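Side-chain contacts in phosphoribosylformylglycinamidine synthase 2 (Thermus thermophilus, PDB 3VIU), which is a large single-chain synthase of the PurM-like (AIR synthase-related) family, built from duplicated N- and C-terminal domains and binding adenosine-5'-diphosphate and magnesium: residues A[447-451]-A[452-456]; A[625-628]-A[629-632]; A[675-679]-A[680-684]; A[697-701]-A[702-706]. All blocks are in the same frame, centred on the assembly; numbering follows the deposited sequence.

Contact 1 of 4, residues A[447-451]-A[452-456]; sequences VDQNP and RYSRL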
loop_
_atom_site.group_PDB
_atom_site.type_symbol
_atom_site.label_atom_id
_atom_site.label_comp_id
_atom_site.label_asym_id
_atom_site.label_seq_id
_atom_site.Cartn_x
_atom_site.Cartn_y
_atom_site.Cartn_z
ATOM N N VAL A 447 2.007 5.799 2.015
ATOM C CA VAL A 447 2.256 4.943 0.863
ATOM C C VAL A 447 2.690 5.865 -0.272
ATOM O O VAL A 447 2.067 6.902 -0.489
ATOM C CB VAL A 447 0.987 4.159 0.462
ATOM C CG1 VAL A 447 -0.189 5.100 0.303
ATOM C CG2 VAL A 447 1.227 3.417 -0.831
ATOM N N ASP A 448 3.763 5.514 -0.979
ATOM C CA ASP A 448 4.248 6.357 -2.078
ATOM C C ASP A 448 4.816 5.598 -3.265
ATOM O O ASP A 448 5.145 4.421 -3.178
ATOM C CB ASP A 448 5.386 7.285 -1.621
ATOM C CG ASP A 448 4.936 8.394 -0.702
ATOM O OD1 ASP A 448 5.293 8.321 0.493
ATOM O OD2 ASP A 448 4.253 9.344 -1.171
ATOM N N GLN A 449 4.940 6.332 -4.367
ATOM C CA GLN A 449 5.551 5.898 -5.619
ATOM C C GLN A 449 5.259 6.968 -6.658
ATOM O O GLN A 449 4.162 7.540 -6.703
ATOM C CB GLN A 449 5.090 4.505 -6.084
ATOM C CG GLN A 449 3.883 4.437 -6.979
ATOM C CD GLN A 449 4.149 4.825 -8.425
ATOM O OE1 GLN A 449 5.071 4.320 -9.079
ATOM N NE2 GLN A 449 3.313 5.712 -8.941
ATOM N N ASN A 450 6.286 7.260 -7.449
ATOM C CA ASN A 450 6.238 8.260 -8.496
ATOM C C ASN A 450 6.346 7.539 -9.845
ATOM O O ASN A 450 7.397 7.023 -10.201
ATOM C CB ASN A 450 7.404 9.233 -8.280
ATOM C CG ASN A 450 7.443 10.354 -9.308
ATOM O OD1 ASN A 450 7.734 11.503 -8.963
ATOM N ND2 ASN A 450 7.171 10.028 -10.572
ATOM N N PRO A 451 5.252 7.505 -10.618
ATOM C CA PRO A 451 5.248 6.833 -11.925
ATOM C C PRO A 451 6.196 7.386 -12.982
ATOM O O PRO A 451 6.691 6.629 -13.818
ATOM C CB PRO A 451 3.786 6.915 -12.353
ATOM C CG PRO A 451 3.321 8.164 -11.712
ATOM C CD PRO A 451 3.933 8.095 -10.334
ATOM N N ARG A 452 6.449 8.692 -12.956
ATOM C CA ARG A 452 7.351 9.302 -13.933
ATOM C C ARG A 452 8.771 8.783 -13.726
ATOM O O ARG A 452 9.422 8.349 -14.671
ATOM C CB ARG A 452 7.303 10.828 -13.816
ATOM C CG ARG A 452 5.907 11.397 -14.042
ATOM C CD ARG A 452 5.906 12.914 -14.108
ATOM N NE ARG A 452 4.577 13.455 -14.406
ATOM C CZ ARG A 452 3.884 13.193 -15.511
ATOM N NH1 ARG A 452 4.382 12.388 -16.438
ATOM N NH2 ARG A 452 2.699 13.753 -15.704
ATOM N N TYR A 453 9.240 8.811 -12.483
ATOM C CA TYR A 453 10.572 8.305 -12.149
ATOM C C TYR A 453 10.636 6.816 -12.510
ATOM O O TYR A 453 11.586 6.343 -13.142
ATOM C CB TYR A 453 10.838 8.414 -10.644
ATOM C CG TYR A 453 10.854 9.806 -10.054
ATOM C CD1 TYR A 453 11.094 9.989 -8.690
ATOM C CD2 TYR A 453 10.686 10.938 -10.850
ATOM C CE1 TYR A 453 11.170 11.257 -8.131
ATOM C CE2 TYR A 453 10.765 12.208 -10.302
ATOM C CZ TYR A 453 11.007 12.362 -8.944
ATOM O OH TYR A 453 11.095 13.617 -8.397
ATOM N N SER A 454 9.605 6.089 -12.090
ATOM C CA SER A 454 9.521 4.652 -12.293
ATOM C C SER A 454 9.489 4.198 -13.760
ATOM O O SER A 454 10.132 3.212 -14.123
ATOM C CB SER A 454 8.311 4.114 -11.516
ATOM O OG SER A 454 8.401 4.434 -10.122
ATOM N N ARG A 455 8.759 4.916 -14.607
ATOM C CA ARG A 455 8.688 4.566 -16.018
ATOM C C ARG A 455 10.057 4.738 -16.681
ATOM O O ARG A 455 10.495 3.882 -17.441
ATOM C CB ARG A 455 7.626 5.436 -16.715
ATOM C CG ARG A 455 7.790 5.637 -18.232
ATOM C CD ARG A 455 7.831 4.341 -19.025
ATOM N NE ARG A 455 6.567 3.609 -19.021
ATOM C CZ ARG A 455 5.425 4.075 -19.519
ATOM N NH1 ARG A 455 4.329 3.330 -19.477
ATOM N NH2 ARG A 455 5.372 5.290 -20.047
ATOM N N LEU A 456 10.738 5.832 -16.367
ATOM C CA LEU A 456 12.048 6.129 -16.941
ATOM C C LEU A 456 13.236 5.394 -16.311
ATOM O O LEU A 456 14.278 5.217 -16.946
ATOM C CB LEU A 456 12.293 7.636 -16.878
ATOM C CG LEU A 456 11.321 8.448 -17.734
ATOM C CD1 LEU A 456 11.383 9.911 -17.340
ATOM C CD2 LEU A 456 11.664 8.259 -19.207
#
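The amide of Asn450 lies flat on one face of the Tyr453 ring, the two planes 12° apart, with its outer atom modelled as OD1 3.2 Å above the ring plane and over the centre. Asn450 CB sits over the same ring as a CH-pi contact, 4.2 Å from the Tyr453 centroid, and the ring of His464 also meets Tyr453, the two planes at about 55°. What puts the amide there is chi1 of Asn450 (-179°), which sets CG anti to the backbone N and brings the amide over the Tyr453 ring. Asn450 holds the N-cap position of the helix, though which end of its amide is oxygen and which nitrogen is doubtful in the model.

The carbonyl of the same residue is gripped twice by Ser454. The backbone N of Ser454 meets Asn450 O at 3.1 Å in the carbonyl plane, while Ser454 OG gives it a second bond of 2.8 Å from above that plane. One residue further along, Arg455 N bonds to Pro451 O at 2.8 Å.

At its far end the Tyr453 hydroxyl bonds to Glu656, and Arg452 leaves the turn for a salt bridge with Glu587. The buried junction thus carries the chain from strand 441-448, beside strand 538-548, into the short helix 451-456, with helix 458-475 packed against Asp448 and Gln449.

Contact 2 of 4, residues A[625-628]-A[629-632]; sequences GLLL and ALAE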
loop_
_atom_site.group_PDB
_atom_site.type_symbol
_atom_site.label_atom_id
_atom_site.label_comp_id
_atom_site.label_asym_id
_atom_site.label_seq_id
_atom_site.Cartn_x
_atom_site.Cartn_y
_atom_site.Cartn_z
ATOM N N GLY A 625 9.007 20.737 -6.539
ATOM C CA GLY A 625 10.093 21.550 -6.020
ATOM C C GLY A 625 9.855 22.389 -4.777
ATOM O O GLY A 625 8.773 22.385 -4.180
ATOM N N LEU A 626 10.894 23.132 -4.410
ATOM C CA LEU A 626 10.902 23.989 -3.234
ATOM C C LEU A 626 9.700 24.910 -3.069
ATOM O O LEU A 626 9.129 24.992 -1.986
ATOM C CB LEU A 626 12.188 24.826 -3.213
ATOM C CG LEU A 626 12.263 25.868 -2.091
ATOM C CD1 LEU A 626 12.161 25.189 -0.731
ATOM C CD2 LEU A 626 13.557 26.646 -2.198
ATOM N N LEU A 627 9.316 25.608 -4.128
ATOM C CA LEU A 627 8.192 26.533 -4.040
ATOM C C LEU A 627 6.857 25.843 -3.772
ATOM O O LEU A 627 6.061 26.317 -2.957
ATOM C CB LEU A 627 8.114 27.397 -5.309
ATOM C CG LEU A 627 8.595 28.849 -5.169
ATOM C CD1 LEU A 627 9.865 28.931 -4.359
ATOM C CD2 LEU A 627 8.810 29.438 -6.547
ATOM N N LEU A 628 6.604 24.725 -4.446
ATOM C CA LEU A 628 5.349 24.030 -4.208
ATOM C C LEU A 628 5.298 23.555 -2.753
ATOM O O LEU A 628 4.282 23.722 -2.079
ATOM C CB LEU A 628 5.179 22.845 -5.159
ATOM C CG LEU A 628 3.747 22.314 -5.050
ATOM C CD1 LEU A 628 3.038 22.526 -6.371
ATOM C CD2 LEU A 628 3.753 20.849 -4.650
ATOM N N ALA A 629 6.396 22.985 -2.262
ATOM C CA ALA A 629 6.440 22.518 -0.879
ATOM C C ALA A 629 6.086 23.680 0.036
ATOM O O ALA A 629 5.272 23.550 0.949
ATOM C CB ALA A 629 7.832 21.999 -0.540
ATOM N N LEU A 630 6.710 24.821 -0.231
ATOM C CA LEU A 630 6.495 26.040 0.532
ATOM C C LEU A 630 5.015 26.435 0.547
ATOM O O LEU A 630 4.458 26.737 1.606
ATOM C CB LEU A 630 7.337 27.158 -0.075
ATOM C CG LEU A 630 8.381 27.912 0.755
ATOM C CD1 LEU A 630 9.007 27.047 1.827
ATOM C CD2 LEU A 630 9.435 28.415 -0.202
ATOM N N ALA A 631 4.369 26.413 -0.616
ATOM C CA ALA A 631 2.959 26.789 -0.687
ATOM C C ALA A 631 2.051 25.839 0.101
ATOM O O ALA A 631 1.080 26.269 0.723
ATOM C CB ALA A 631 2.505 26.865 -2.145
ATOM N N GLU A 632 2.369 24.549 0.072
ATOM C CA GLU A 632 1.568 23.561 0.792
ATOM C C GLU A 632 1.573 23.798 2.293
ATOM O O GLU A 632 0.633 23.418 2.986
ATOM C CB GLU A 632 2.069 22.140 0.495
ATOM C CG GLU A 632 1.792 21.683 -0.935
ATOM C CD GLU A 632 2.300 20.283 -1.223
ATOM O OE1 GLU A 632 1.559 19.503 -1.865
ATOM O OE2 GLU A 632 3.439 19.964 -0.820
#
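Leu628 and Glu632 meet one turn apart in helix 625-634, a local i to i+4 contact in the second AIR synthase-related C-terminal domain (residues 559-699). The methyl CD2 of Leu628 rests against the carboxylate carbon CD of Glu632 at 3.8 Å, about equally near both oxygens. Glu632 gets there with its chain extended beyond CG, chi2 180°, and its CG also lies 3.4 Å from Leu628 O. Aliphatic carbon therefore lines one side of a carboxylate whose residue is only partly exposed.

On another side of the helix, Leu630 CD2 packs at 4.2 Å against both Leu626 CG and Leu627 CD1, touching one residue a full turn back and one three back. Four backbone bonds hold the spacing: the N-H groups of Ala629 to Glu632 each go to the carbonyl four residues earlier, and that from Ala629 N to Gly625 O is nearly straight at 172°.

Leu626, Ala629 and Leu630 lie on Leu662 of strand 661-665, whereas Leu628 faces Leu398 and Leu399 of helix 391-399. The Glu632 side chain is about 6 Å from the bound magnesium ion. This is a regular alpha-helix with an apolar surface covering a strand, as in the alpha/beta layering of PurM-like C-terminal domains.

Contact 3 of 4, residues A[675-679]-A[680-684]; sequences LLLEE and RGLPY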
loop_
_atom_site.group_PDB
_atom_site.type_symbol
_atom_site.label_atom_id
_atom_site.label_comp_id
_atom_site.label_asym_id
_atom_site.label_seq_id
_atom_site.Cartn_x
_atom_site.Cartn_y
_atom_site.Cartn_z
ATOM N N LEU A 675 23.332 23.789 15.010
ATOM C CA LEU A 675 24.486 23.104 15.558
ATOM C C LEU A 675 24.310 21.610 15.276
ATOM O O LEU A 675 25.257 20.922 14.892
ATOM C CB LEU A 675 24.571 23.376 17.064
ATOM C CG LEU A 675 25.907 23.189 17.790
ATOM C CD1 LEU A 675 26.238 21.713 17.921
ATOM C CD2 LEU A 675 27.005 23.941 17.035
ATOM N N LEU A 676 23.083 21.119 15.441
ATOM C CA LEU A 676 22.773 19.710 15.209
ATOM C C LEU A 676 23.013 19.308 13.748
ATOM O O LEU A 676 23.693 18.317 13.471
ATOM C CB LEU A 676 21.322 19.425 15.618
ATOM C CG LEU A 676 20.726 18.022 15.430
ATOM C CD1 LEU A 676 19.511 17.857 16.341
ATOM C CD2 LEU A 676 20.321 17.804 13.969
ATOM N N LEU A 677 22.468 20.080 12.814
ATOM C CA LEU A 677 22.645 19.769 11.404
ATOM C C LEU A 677 24.121 19.757 11.025
ATOM O O LEU A 677 24.569 18.895 10.265
ATOM C CB LEU A 677 21.891 20.776 10.538
ATOM C CG LEU A 677 20.379 20.790 10.742
ATOM C CD1 LEU A 677 19.772 21.897 9.908
ATOM C CD2 LEU A 677 19.796 19.437 10.373
ATOM N N GLU A 678 24.878 20.712 11.557
ATOM C CA GLU A 678 26.306 20.793 11.273
ATOM C C GLU A 678 27.067 19.568 11.770
ATOM O O GLU A 678 27.935 19.049 11.074
ATOM C CB GLU A 678 26.889 22.055 11.896
ATOM C CG GLU A 678 26.982 23.212 10.931
ATOM C CD GLU A 678 26.872 24.546 11.620
ATOM O OE1 GLU A 678 27.384 24.673 12.754
ATOM O OE2 GLU A 678 26.278 25.471 11.023
ATOM N N GLU A 679 26.742 19.106 12.972
ATOM C CA GLU A 679 27.408 17.935 13.535
ATOM C C GLU A 679 27.085 16.683 12.727
ATOM O O GLU A 679 27.713 15.641 12.913
ATOM C CB GLU A 679 26.995 17.727 14.998
ATOM C CG GLU A 679 27.293 18.924 15.890
ATOM C CD GLU A 679 27.035 18.655 17.362
ATOM O OE1 GLU A 679 25.920 18.201 17.707
ATOM O OE2 GLU A 679 27.951 18.910 18.177
ATOM N N ARG A 680 26.100 16.793 11.838
ATOM C CA ARG A 680 25.700 15.678 10.988
ATOM C C ARG A 680 26.248 15.862 9.577
ATOM O O ARG A 680 25.945 15.075 8.682
ATOM C CB ARG A 680 24.175 15.577 10.919
ATOM C CG ARG A 680 23.491 15.380 12.254
ATOM C CD ARG A 680 23.943 14.098 12.926
ATOM N NE ARG A 680 23.334 13.947 14.244
ATOM C CZ ARG A 680 22.038 13.729 14.455
ATOM N NH1 ARG A 680 21.201 13.628 13.433
ATOM N NH2 ARG A 680 21.580 13.623 15.692
ATOM N N GLY A 681 27.050 16.910 9.388
ATOM C CA GLY A 681 27.626 17.203 8.085
ATOM C C GLY A 681 26.574 17.389 7.002
ATOM O O GLY A 681 26.803 17.067 5.834
ATOM N N LEU A 682 25.418 17.921 7.386
ATOM C CA LEU A 682 24.324 18.120 6.444
ATOM C C LEU A 682 24.212 19.537 5.893
ATOM O O LEU A 682 24.227 20.513 6.645
ATOM C CB LEU A 682 22.993 17.735 7.100
ATOM C CG LEU A 682 22.770 16.274 7.504
ATOM C CD1 LEU A 682 21.348 16.082 8.018
ATOM C CD2 LEU A 682 23.019 15.375 6.302
ATOM N N PRO A 683 24.108 19.669 4.562
ATOM C CA PRO A 683 23.988 21.005 3.975
ATOM C C PRO A 683 22.640 21.533 4.436
ATOM O O PRO A 683 21.688 20.760 4.562
ATOM C CB PRO A 683 24.000 20.730 2.475
ATOM C CG PRO A 683 24.737 19.416 2.355
ATOM C CD PRO A 683 24.178 18.638 3.512
ATOM N N TYR A 684 22.558 22.827 4.709
ATOM C CA TYR A 684 21.301 23.417 5.157
ATOM C C TYR A 684 21.314 24.909 4.888
ATOM O O TYR A 684 22.353 25.480 4.545
ATOM C CB TYR A 684 21.087 23.162 6.657
ATOM C CG TYR A 684 21.898 24.057 7.573
ATOM C CD1 TYR A 684 21.457 25.345 7.894
ATOM C CD2 TYR A 684 23.110 23.627 8.108
ATOM C CE1 TYR A 684 22.203 26.181 8.723
ATOM C CE2 TYR A 684 23.869 24.459 8.938
ATOM C CZ TYR A 684 23.407 25.734 9.240
ATOM O OH TYR A 684 24.152 26.564 10.048
#
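A Schellman motif closes helix 670-679, and Tyr684, beyond the loop, packs back against the last turn of the helix. Leu677 O takes the N-H of Leu682 at 3.2 Å and also that of Arg680, the two donors arriving from opposite faces of the carbonyl plane. Gly681 N bonds to Glu678 O at 2.9 Å. Gly681 has positive phi (57°), a backbone shape that favours glycine and turns the chain out of the helix.

The Tyr684 hydroxyl donates to Glu678 OE2 over 2.6 Å, reaching that oxygen nearly along its C-O axis. The carboxylate comes in at the edge of the ring, its plane turned 32° from the ring's, and Glu678 CG lies in the ring plane near CE2. With chi1 of 77°, Tyr684 has CG between its backbone N and carbonyl carbon, and this carries the ring back toward the helix. Leu677 CD1 comes within 3.7 Å of Tyr684 CB.

This helix end leads through a short loop into strand 684-690, and Leu677 and Leu682 both lie on Ile567 of the neighbouring strand 563-567; their own methyls, Leu677 CD2 and Leu682 CD1, are 4.4 Å apart. The Arg680 chain bends at chi2, and Leu676 CD2 lies over one face of its guanidinium, offset toward the rim, while NH2 makes a salt bridge with Asp608 of helix 596-611.

Contact 4 of 4, residues A[697-701]-A[702-706]; sequences VLTPG and GVLEW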
loop_
_atom_site.group_PDB
_atom_site.type_symbol
_atom_site.label_atom_id
_atom_site.label_comp_id
_atom_site.label_asym_id
_atom_site.label_seq_id
_atom_site.Cartn_x
_atom_site.Cartn_y
_atom_site.Cartn_z
ATOM N N VAL A 697 9.093 35.429 -2.034
ATOM C CA VAL A 697 10.394 34.835 -2.302
ATOM C C VAL A 697 11.382 35.784 -2.964
ATOM O O VAL A 697 11.179 36.214 -4.102
ATOM C CB VAL A 697 10.260 33.585 -3.216
ATOM C CG1 VAL A 697 11.628 32.930 -3.393
ATOM C CG2 VAL A 697 9.243 32.592 -2.625
ATOM N N LEU A 698 12.456 36.105 -2.253
ATOM C CA LEU A 698 13.472 36.981 -2.808
ATOM C C LEU A 698 14.452 36.126 -3.599
ATOM O O LEU A 698 14.926 35.097 -3.115
ATOM C CB LEU A 698 14.211 37.741 -1.697
ATOM C CG LEU A 698 15.381 38.631 -2.146
ATOM C CD1 LEU A 698 14.896 39.714 -3.086
ATOM C CD2 LEU A 698 16.043 39.251 -0.940
ATOM N N THR A 699 14.718 36.541 -4.833
ATOM C CA THR A 699 15.662 35.849 -5.708
ATOM C C THR A 699 16.665 36.915 -6.134
ATOM O O THR A 699 16.414 38.109 -5.975
ATOM C CB THR A 699 14.995 35.308 -6.998
ATOM O OG1 THR A 699 14.516 36.411 -7.778
ATOM C CG2 THR A 699 13.841 34.383 -6.675
ATOM N N PRO A 700 17.811 36.501 -6.690
ATOM C CA PRO A 700 18.806 37.488 -7.121
ATOM C C PRO A 700 18.232 38.442 -8.177
ATOM O O PRO A 700 18.801 39.502 -8.439
ATOM C CB PRO A 700 19.931 36.623 -7.686
ATOM C CG PRO A 700 19.798 35.333 -6.933
ATOM C CD PRO A 700 18.306 35.126 -6.891
ATOM N N GLY A 701 17.102 38.063 -8.771
ATOM C CA GLY A 701 16.498 38.895 -9.797
ATOM C C GLY A 701 15.243 39.647 -9.399
ATOM O O GLY A 701 14.525 40.158 -10.256
ATOM N N GLY A 702 14.968 39.718 -8.104
ATOM C CA GLY A 702 13.785 40.425 -7.651
ATOM C C GLY A 702 12.917 39.558 -6.764
ATOM O O GLY A 702 13.231 38.397 -6.510
ATOM N N VAL A 703 11.809 40.127 -6.306
ATOM C CA VAL A 703 10.880 39.436 -5.427
ATOM C C VAL A 703 9.685 38.826 -6.150
ATOM O O VAL A 703 9.006 39.485 -6.931
ATOM C CB VAL A 703 10.353 40.398 -4.342
ATOM C CG1 VAL A 703 9.220 39.751 -3.565
ATOM C CG2 VAL A 703 11.484 40.783 -3.405
ATOM N N LEU A 704 9.444 37.551 -5.884
ATOM C CA LEU A 704 8.311 36.849 -6.466
ATOM C C LEU A 704 7.296 36.840 -5.330
ATOM O O LEU A 704 7.672 36.639 -4.176
ATOM C CB LEU A 704 8.703 35.419 -6.831
ATOM C CG LEU A 704 9.769 35.231 -7.911
ATOM C CD1 LEU A 704 10.106 33.739 -8.043
ATOM C CD2 LEU A 704 9.266 35.792 -9.232
ATOM N N GLU A 705 6.023 37.063 -5.641
ATOM C CA GLU A 705 4.999 37.103 -4.607
ATOM C C GLU A 705 3.616 36.599 -5.004
ATOM O O GLU A 705 3.137 36.844 -6.104
ATOM C CB GLU A 705 4.879 38.528 -4.072
ATOM C CG GLU A 705 3.787 38.706 -3.040
ATOM C CD GLU A 705 3.956 39.984 -2.233
ATOM O OE1 GLU A 705 4.933 40.077 -1.448
ATOM O OE2 GLU A 705 3.117 40.897 -2.390
ATOM N N TRP A 706 2.976 35.897 -4.076
ATOM C CA TRP A 706 1.631 35.360 -4.275
ATOM C C TRP A 706 0.839 35.551 -2.984
ATOM O O TRP A 706 1.400 35.465 -1.885
ATOM C CB TRP A 706 1.677 33.868 -4.562
ATOM C CG TRP A 706 2.416 33.477 -5.784
ATOM C CD1 TRP A 706 1.893 33.248 -7.021
ATOM C CD2 TRP A 706 3.811 33.164 -5.874
ATOM N NE1 TRP A 706 2.871 32.795 -7.875
ATOM C CE2 TRP A 706 4.058 32.734 -7.196
ATOM C CE3 TRP A 706 4.874 33.201 -4.965
ATOM C CZ2 TRP A 706 5.321 32.343 -7.631
ATOM C CZ3 TRP A 706 6.129 32.814 -5.397
ATOM C CH2 TRP A 706 6.342 32.389 -6.721
#
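Leu698 and Val703 cross at about a right angle on one face of a beta hairpin with a two-residue loop, Leu698 CD1 meeting Val703 CG2 at 3.6 Å. They form an antiparallel non-hydrogen-bonded pair between strands 694-699 and 702-707, joined by a type I turn from Thr699 to Gly702; the segments 697-699 and 702-706 run at 155° to each other. Both side chains lie on the exposed side.

The other face carries Val697, Thr699 and Leu704. Here Thr699 CG2 and Leu704 CD1 touch diagonally at 4.0 Å, their side chains also nearly perpendicular, while Val697 and Leu704 form a hydrogen-bonded pair whose CB atoms stand alongside each other. Their two backbone bonds, Val697 N to Leu704 O and Leu704 N to Val697 O, are almost perfectly straight. Farther along, Val697 CG2 approaches the indole of Trp706 at its edge, near the ring plane, with CZ3 at 4.2 Å. The indole is fixed by a hydrogen bond from NE1 to Gln392 O, and Leu395 and Arg396 of the same helix 391-399 also touch the Trp706 side chain.

At the turn, Gly702 has positive phi (126°) with an extended psi, a backbone shape that favours glycine. Thr699 chi1 of 64° puts OG1 between its backbone N and carbonyl carbon, where it works both ways: it accepts Gly701 N at 3.2 Å, an ST turn, and donates to Gly702 O at 2.7 Å. Since Thr699 N also bonds to Gly702 O, at 2.9 Å, a single carbonyl oxygen holds two donors from one threonine.

In the fold
The four contacts follow one another along the chain without interleaving. Contact 1 lies in the second AIR synthase-related N-terminal domain (residues 428-547), at the exit of a strand in a six-stranded mixed sheet. Contacts 3 and 4 belong to the seven-stranded sheet that follows: contact 3 leads into strand 684-690, and contact 4 is the hairpin at the sheet's edge. Contact 2, on helix 625-634, packs against this sheet and touches contact 4, with Leu627 CD2 3.9 Å from Trp706 CH2; their centres are 14 Å apart. Contact 3 stays about 11 Å from contact 2 at nearest atoms, and contact 1 about 8 Å. Helix 391-399 meets both Leu628 and Trp706, so it touches both the helix and the hairpin.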